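Local atomic coordinates of peroxiredoxin 6 (Arenicola marina, PDB entry 2V2G), a protein that probably reduces hydrogen peroxide and organic hydroperoxides to water and alcohols, as a thiol-specific peroxidase of the Prx6 subfamily. Residues Asn29-Leu34 with Val130-Pro135; Leu66-Cys71 with Tyr96-Asp101. The protein carries 1 engineered substitution. One frame throughout, in Å; residues are numbered along the deposited sequence.

Contact 1. Residues Asn29-Leu34 with Val130-Pro135; sequences NSWGVL and VFIIGP
Gly32-Leu34 and Phe131-Ile133 pair as antiparallel neighbours inside the mixed central sheet; the axes of strands 31-34 and 130-133 come within 4.7 Å at 168°. Two hydrogen-bonded pairs, Gly32 with Ile133 and Leu34 with Phe131, bracket the non-hydrogen-bonded pair Val33 with Ile132. The bond from Phe131 N to Leu34 O is 2.8 Å long, and that from Ile133 N to Gly32 O, at 2.9 Å, is almost straight (172°). Val33 and Ile132 stand side by side on one face of the sheet, where helix 153-168 covers both. On that face Val33 CG1, anti to its own N, reaches 3.6 Å from CG1 of Val130. The other face carries Leu34, Phe131 and Ile133, with Ile133 CD1 lying against Leu34 CB and Phe9 packing on all three.

Beyond the regular pairing, the Trp31 indole spreads over the turn that leaves strand 124-133. Two CH-pi contacts meet the same ring face: Gly134 CA sits over the six-membered ring, and Pro135 CD stands 3.6 Å from the centroid of the five-membered ring, 11° off its normal. Ile132 CG2 comes instead to the indole edge, 4.0 Å from Trp31 CE3. A water bridges Asn29 OD1 and Pro135 O at the open end, donating to both, whereas Ser30 O is buried without a hydrogen-bond partner and has Pro135 CA 3.4 Å away. An antiparallel strand set beside the parallel strands 31-36 and 64-70 is a hallmark of the thioredoxin fold, to which the AhpC/TSA family belongs.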
loop_
_atom_site.group_PDB
_atom_site.type_symbol
_atom_site.label_atom_id
_atom_site.label_comp_id
_atom_site.label_asym_id
_atom_site.label_seq_id
_atom_site.Cartn_x
_atom_site.Cartn_y
_atom_site.Cartn_z
ATOM N N ASN A 29 6.692 -15.935 -17.263
ATOM C CA ASN A 29 7.823 -15.919 -16.328
ATOM C C ASN A 29 8.290 -14.459 -16.103
ATOM O O ASN A 29 9.418 -14.097 -16.461
ATOM C CB ASN A 29 8.927 -16.787 -16.925
ATOM C CG ASN A 29 10.156 -16.871 -16.093
ATOM O OD1 ASN A 29 10.089 -16.821 -14.874
ATOM N ND2 ASN A 29 11.333 -17.035 -16.769
ATOM N N SER A 30 7.368 -13.627 -15.664
ATOM C CA SER A 30 7.556 -12.184 -15.583
ATOM C C SER A 30 6.974 -11.637 -14.298
ATOM O O SER A 30 5.967 -12.180 -13.815
ATOM C CB SER A 30 6.806 -11.499 -16.717
ATOM O OG SER A 30 7.104 -10.123 -16.778
ATOM N N TRP A 31 7.555 -10.502 -13.828
ATOM C CA TRP A 31 6.927 -9.666 -12.818
ATOM C C TRP A 31 5.686 -9.037 -13.438
ATOM O O TRP A 31 5.654 -8.746 -14.639
ATOM C CB TRP A 31 7.873 -8.555 -12.343
ATOM C CG TRP A 31 8.975 -9.052 -11.448
ATOM C CD1 TRP A 31 10.143 -9.607 -11.813
ATOM C CD2 TRP A 31 8.945 -9.105 -10.035
ATOM N NE1 TRP A 31 10.869 -9.977 -10.704
ATOM C CE2 TRP A 31 10.147 -9.643 -9.594
ATOM C CE3 TRP A 31 8.009 -8.696 -9.077
ATOM C CZ2 TRP A 31 10.415 -9.822 -8.197
ATOM C CZ3 TRP A 31 8.302 -8.882 -7.718
ATOM C CH2 TRP A 31 9.446 -9.450 -7.310
ATOM N N GLY A 32 4.689 -8.812 -12.612
ATOM C CA GLY A 32 3.438 -8.243 -13.036
ATOM C C GLY A 32 2.815 -7.338 -12.009
ATOM O O GLY A 32 3.026 -7.548 -10.827
ATOM N N VAL A 33 1.989 -6.410 -12.470
ATOM C CA VAL A 33 1.189 -5.556 -11.587
ATOM C C VAL A 33 -0.251 -5.598 -12.088
ATOM O O VAL A 33 -0.500 -5.177 -13.242
ATOM C CB VAL A 33 1.659 -4.060 -11.541
ATOM C CG1 VAL A 33 0.631 -3.176 -10.831
ATOM C CG2 VAL A 33 3.020 -3.992 -10.836
ATOM N N LEU A 34 -1.143 -6.170 -11.288
ATOM C CA LEU A 34 -2.570 -6.088 -11.518
ATOM C C LEU A 34 -3.144 -4.981 -10.665
ATOM O O LEU A 34 -2.921 -4.963 -9.457
ATOM C CB LEU A 34 -3.265 -7.439 -11.168
ATOM C CG LEU A 34 -4.772 -7.537 -11.173
ATOM C CD1 LEU A 34 -5.259 -7.141 -12.533
ATOM C CD2 LEU A 34 -5.212 -9.015 -10.861
ATOM N N VAL A 130 -3.855 -2.804 -5.767
ATOM C CA VAL A 130 -2.660 -3.096 -6.567
ATOM C C VAL A 130 -2.050 -4.363 -6.024
ATOM O O VAL A 130 -1.812 -4.513 -4.794
ATOM C CB VAL A 130 -1.631 -2.012 -6.557
ATOM C CG1 VAL A 130 -0.404 -2.368 -7.466
ATOM C CG2 VAL A 130 -2.222 -0.646 -6.918
ATOM N N PHE A 131 -1.795 -5.298 -6.919
ATOM C CA PHE A 131 -1.164 -6.529 -6.585
ATOM C C PHE A 131 0.123 -6.653 -7.423
ATOM O O PHE A 131 0.063 -6.595 -8.624
ATOM C CB PHE A 131 -2.055 -7.771 -6.869
ATOM C CG PHE A 131 -3.371 -7.741 -6.165
ATOM C CD1 PHE A 131 -3.481 -8.167 -4.845
ATOM C CD2 PHE A 131 -4.496 -7.188 -6.807
ATOM C CE1 PHE A 131 -4.704 -8.118 -4.180
ATOM C CE2 PHE A 131 -5.705 -7.141 -6.146
ATOM C CZ PHE A 131 -5.781 -7.541 -4.782
ATOM N N ILE A 132 1.242 -6.801 -6.735
ATOM C CA ILE A 132 2.562 -7.049 -7.361
ATOM C C ILE A 132 2.850 -8.534 -7.272
ATOM O O ILE A 132 2.940 -9.112 -6.207
ATOM C CB ILE A 132 3.731 -6.228 -6.807
ATOM C CG1 ILE A 132 3.302 -4.765 -6.735
ATOM C CG2 ILE A 132 4.924 -6.474 -7.697
ATOM C CD1 ILE A 132 4.370 -3.717 -6.267
ATOM N N ILE A 133 3.026 -9.154 -8.445
ATOM C CA ILE A 133 3.087 -10.623 -8.557
ATOM C C ILE A 133 4.459 -10.977 -9.144
ATOM O O ILE A 133 4.929 -10.343 -10.139
ATOM C CB ILE A 133 1.923 -11.206 -9.478
ATOM C CG1 ILE A 133 0.536 -10.787 -8.861
ATOM C CG2 ILE A 133 2.007 -12.750 -9.621
ATOM C CD1 ILE A 133 -0.363 -10.089 -9.834
ATOM N N GLY A 134 5.145 -11.901 -8.518
ATOM C CA GLY A 134 6.460 -12.304 -9.029
ATOM C C GLY A 134 6.376 -13.265 -10.190
ATOM O O GLY A 134 5.299 -13.793 -10.537
ATOM N N PRO A 135 7.529 -13.538 -10.821
ATOM C CA PRO A 135 7.545 -14.526 -11.915
ATOM C C PRO A 135 7.186 -15.948 -11.475
ATOM O O PRO A 135 6.933 -16.816 -12.313
ATOM C CB PRO A 135 9.004 -14.453 -12.465
ATOM C CG PRO A 135 9.767 -13.812 -11.499
ATOM C CD PRO A 135 8.881 -12.989 -10.575
HETATM O O HOH W 1 7.522 -18.557 -14.542
#

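Contact 2. Residues Leu66-Cys71 with Tyr96-Asp101; sequences LIALSC and YPIIAD
The side chains of Ile67 and Ile99 cross at about a right angle, their CD1 methyls 3.6 Å apart. Ile67 CG1 lies anti to the backbone N (chi1 -172°), which brings its end closer to residues 96-101, where CD1 also meets Pro97 CG. Further along, Leu69 CD1 packs 3.8 Å from Ile99 CG2, so Ile99 is gripped by two residues of the facing strand. Ala68 points to the other face: its CB touches Ile98 CG2 and, obliquely, the Tyr96 ring, 4.0 Å from CE1.

Four backbone bonds hold this packing in register. Ala68 uses both its polar groups, N to Pro97 O at 2.9 Å and O from Ile99 N at 2.8 Å. The second is nearly straight at hydrogen, although the donor stands 37° above the carbonyl plane. Ser70 repeats the pattern, but with a longer bond from its N to Ile99 O (3.3 Å) and a shorter bond from Asp101 N to its O. Such alternation defines parallel strands, here the two ends of a beta-alpha-beta crossover, strand 64-70, helix 74-88 and strand 98-100, in the thioredoxin-like sheet; the short strand axes are inclined at 33° to each other. Helix 74-88 packs back on Ile98 and Ala100.

At the C-terminal end, Cys71 CB lies 3.3 Å from Asp101 O. The Asp101 carboxylate is fixed by Leu106 N and Ala107 N at helix 105-109, and Tyr96 OH by Leu49 O of helix 43-54. Ser70 OG hydrogen-bonds with Asp40, Asp72 and His77, and its side chain is about 7 Å from that of Ser45, the engineered replacement at the predicted peroxidatic position.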
loop_
_atom_site.group_PDB
_atom_site.type_symbol
_atom_site.label_atom_id
_atom_site.label_comp_id
_atom_site.label_asym_id
_atom_site.label_seq_id
_atom_site.Cartn_x
_atom_site.Cartn_y
_atom_site.Cartn_z
ATOM N N LEU A 66 1.935 -4.875 -17.035
ATOM C CA LEU A 66 0.781 -4.248 -16.437
ATOM C C LEU A 66 -0.584 -4.754 -16.917
ATOM O O LEU A 66 -0.746 -5.054 -18.105
ATOM C CB LEU A 66 0.830 -2.750 -16.786
ATOM C CG LEU A 66 1.934 -1.894 -16.191
ATOM C CD1 LEU A 66 2.249 -0.653 -17.121
ATOM C CD2 LEU A 66 1.545 -1.519 -14.777
ATOM N N ILE A 67 -1.551 -4.775 -16.008
ATOM C CA ILE A 67 -2.925 -5.153 -16.336
ATOM C C ILE A 67 -3.935 -4.505 -15.393
ATOM O O ILE A 67 -3.742 -4.540 -14.214
ATOM C CB ILE A 67 -3.146 -6.714 -16.499
ATOM C CG1 ILE A 67 -4.521 -7.027 -17.021
ATOM C CG2 ILE A 67 -2.890 -7.478 -15.222
ATOM C CD1 ILE A 67 -4.579 -8.436 -17.779
ATOM N N ALA A 68 -4.924 -3.827 -16.004
ATOM C CA ALA A 68 -5.989 -3.133 -15.265
ATOM C C ALA A 68 -7.252 -3.996 -15.166
ATOM O O ALA A 68 -7.379 -4.989 -15.850
ATOM C CB ALA A 68 -6.259 -1.798 -15.893
ATOM N N LEU A 69 -8.189 -3.582 -14.304
ATOM C CA LEU A 69 -9.397 -4.329 -13.962
ATOM C C LEU A 69 -10.446 -3.436 -13.381
ATOM O O LEU A 69 -10.172 -2.643 -12.483
ATOM C CB LEU A 69 -9.097 -5.406 -12.976
ATOM C CG LEU A 69 -10.264 -6.325 -12.642
ATOM C CD1 LEU A 69 -9.709 -7.721 -12.382
ATOM C CD2 LEU A 69 -11.150 -5.777 -11.478
ATOM N N SER A 70 -11.639 -3.513 -13.931
ATOM C CA SER A 70 -12.841 -3.081 -13.227
ATOM C C SER A 70 -14.010 -4.041 -13.544
ATOM O O SER A 70 -13.907 -4.963 -14.370
ATOM C CB SER A 70 -13.215 -1.640 -13.594
ATOM O OG SER A 70 -13.965 -1.553 -14.835
ATOM N N CYS A 71 -15.137 -3.814 -12.906
ATOM C CA CYS A 71 -16.303 -4.702 -13.150
ATOM C C CYS A 71 -17.109 -4.289 -14.394
ATOM O O CYS A 71 -18.121 -4.873 -14.701
ATOM C CB CYS A 71 -17.218 -4.882 -11.939
ATOM S SG CYS A 71 -16.337 -5.450 -10.435
ATOM N N TYR A 96 -1.516 -1.422 -22.062
ATOM C CA TYR A 96 -1.879 -2.560 -21.189
ATOM C C TYR A 96 -3.360 -2.981 -21.386
ATOM O O TYR A 96 -4.214 -2.154 -21.736
ATOM C CB TYR A 96 -1.646 -2.253 -19.683
ATOM C CG TYR A 96 -2.274 -0.952 -19.225
ATOM C CD1 TYR A 96 -3.622 -0.873 -18.944
ATOM C CD2 TYR A 96 -1.523 0.218 -19.161
ATOM C CE1 TYR A 96 -4.225 0.354 -18.593
ATOM C CE2 TYR A 96 -2.122 1.444 -18.772
ATOM C CZ TYR A 96 -3.459 1.502 -18.526
ATOM O OH TYR A 96 -4.057 2.687 -18.168
ATOM N N PRO A 97 -3.661 -4.277 -21.122
ATOM C CA PRO A 97 -5.087 -4.705 -21.208
ATOM C C PRO A 97 -5.915 -4.257 -19.995
ATOM O O PRO A 97 -5.334 -3.957 -18.918
ATOM C CB PRO A 97 -5.000 -6.236 -21.197
ATOM C CG PRO A 97 -3.514 -6.603 -21.200
ATOM C CD PRO A 97 -2.771 -5.392 -20.741
ATOM N N ILE A 98 -7.246 -4.248 -20.157
ATOM C CA ILE A 98 -8.170 -4.001 -19.022
ATOM C C ILE A 98 -9.124 -5.188 -18.952
ATOM O O ILE A 98 -9.784 -5.511 -19.951
ATOM C CB ILE A 98 -8.988 -2.712 -19.183
ATOM C CG1 ILE A 98 -8.105 -1.530 -19.636
ATOM C CG2 ILE A 98 -9.684 -2.357 -17.842
ATOM C CD1 ILE A 98 -8.867 -0.153 -19.767
ATOM N N ILE A 99 -9.160 -5.862 -17.819
ATOM C CA ILE A 99 -10.010 -7.017 -17.547
ATOM C C ILE A 99 -11.427 -6.561 -17.217
ATOM O O ILE A 99 -11.587 -5.532 -16.498
ATOM C CB ILE A 99 -9.452 -7.796 -16.372
ATOM C CG1 ILE A 99 -8.114 -8.411 -16.733
ATOM C CG2 ILE A 99 -10.503 -8.884 -15.869
ATOM C CD1 ILE A 99 -7.337 -8.912 -15.464
ATOM N N ALA A 100 -12.424 -7.292 -17.713
ATOM C CA ALA A 100 -13.853 -7.027 -17.435
ATOM C C ALA A 100 -14.376 -8.030 -16.425
ATOM O O ALA A 100 -14.692 -9.125 -16.830
ATOM C CB ALA A 100 -14.682 -7.125 -18.712
ATOM N N ASP A 101 -14.541 -7.645 -15.162
ATOM C CA ASP A 101 -14.971 -8.567 -14.084
ATOM C C ASP A 101 -16.474 -8.400 -13.779
ATOM O O ASP A 101 -16.926 -8.101 -12.637
ATOM C CB ASP A 101 -14.128 -8.294 -12.839
ATOM C CG ASP A 101 -14.420 -9.264 -11.706
ATOM O OD1 ASP A 101 -14.613 -10.510 -11.973
ATOM O OD2 ASP A 101 -14.430 -8.793 -10.538
#

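How the contacts relate
Both contacts belong to one sheet and meet where strands 31-36 and 64-70 are neighbours: Val33 O lies 3.0 Å from Ile67 N, a probable hydrogen bond, and Leu34 CD1 packs against Ile99 CD1, 4.0 Å away. Their centres are about 14 Å apart. Contact 1 is antiparallel and mostly buried, but its Asn29 and Pro135 end reaches solvent, with an indole and a bridging water there. Contact 2 is parallel and buried throughout, and at its C-terminal end the polar side chains find partners in surrounding loops and helices. That end also lies nearer the predicted active-site position; in contact 1 the side chain of Val130 is about 12 Å from that of Ser45.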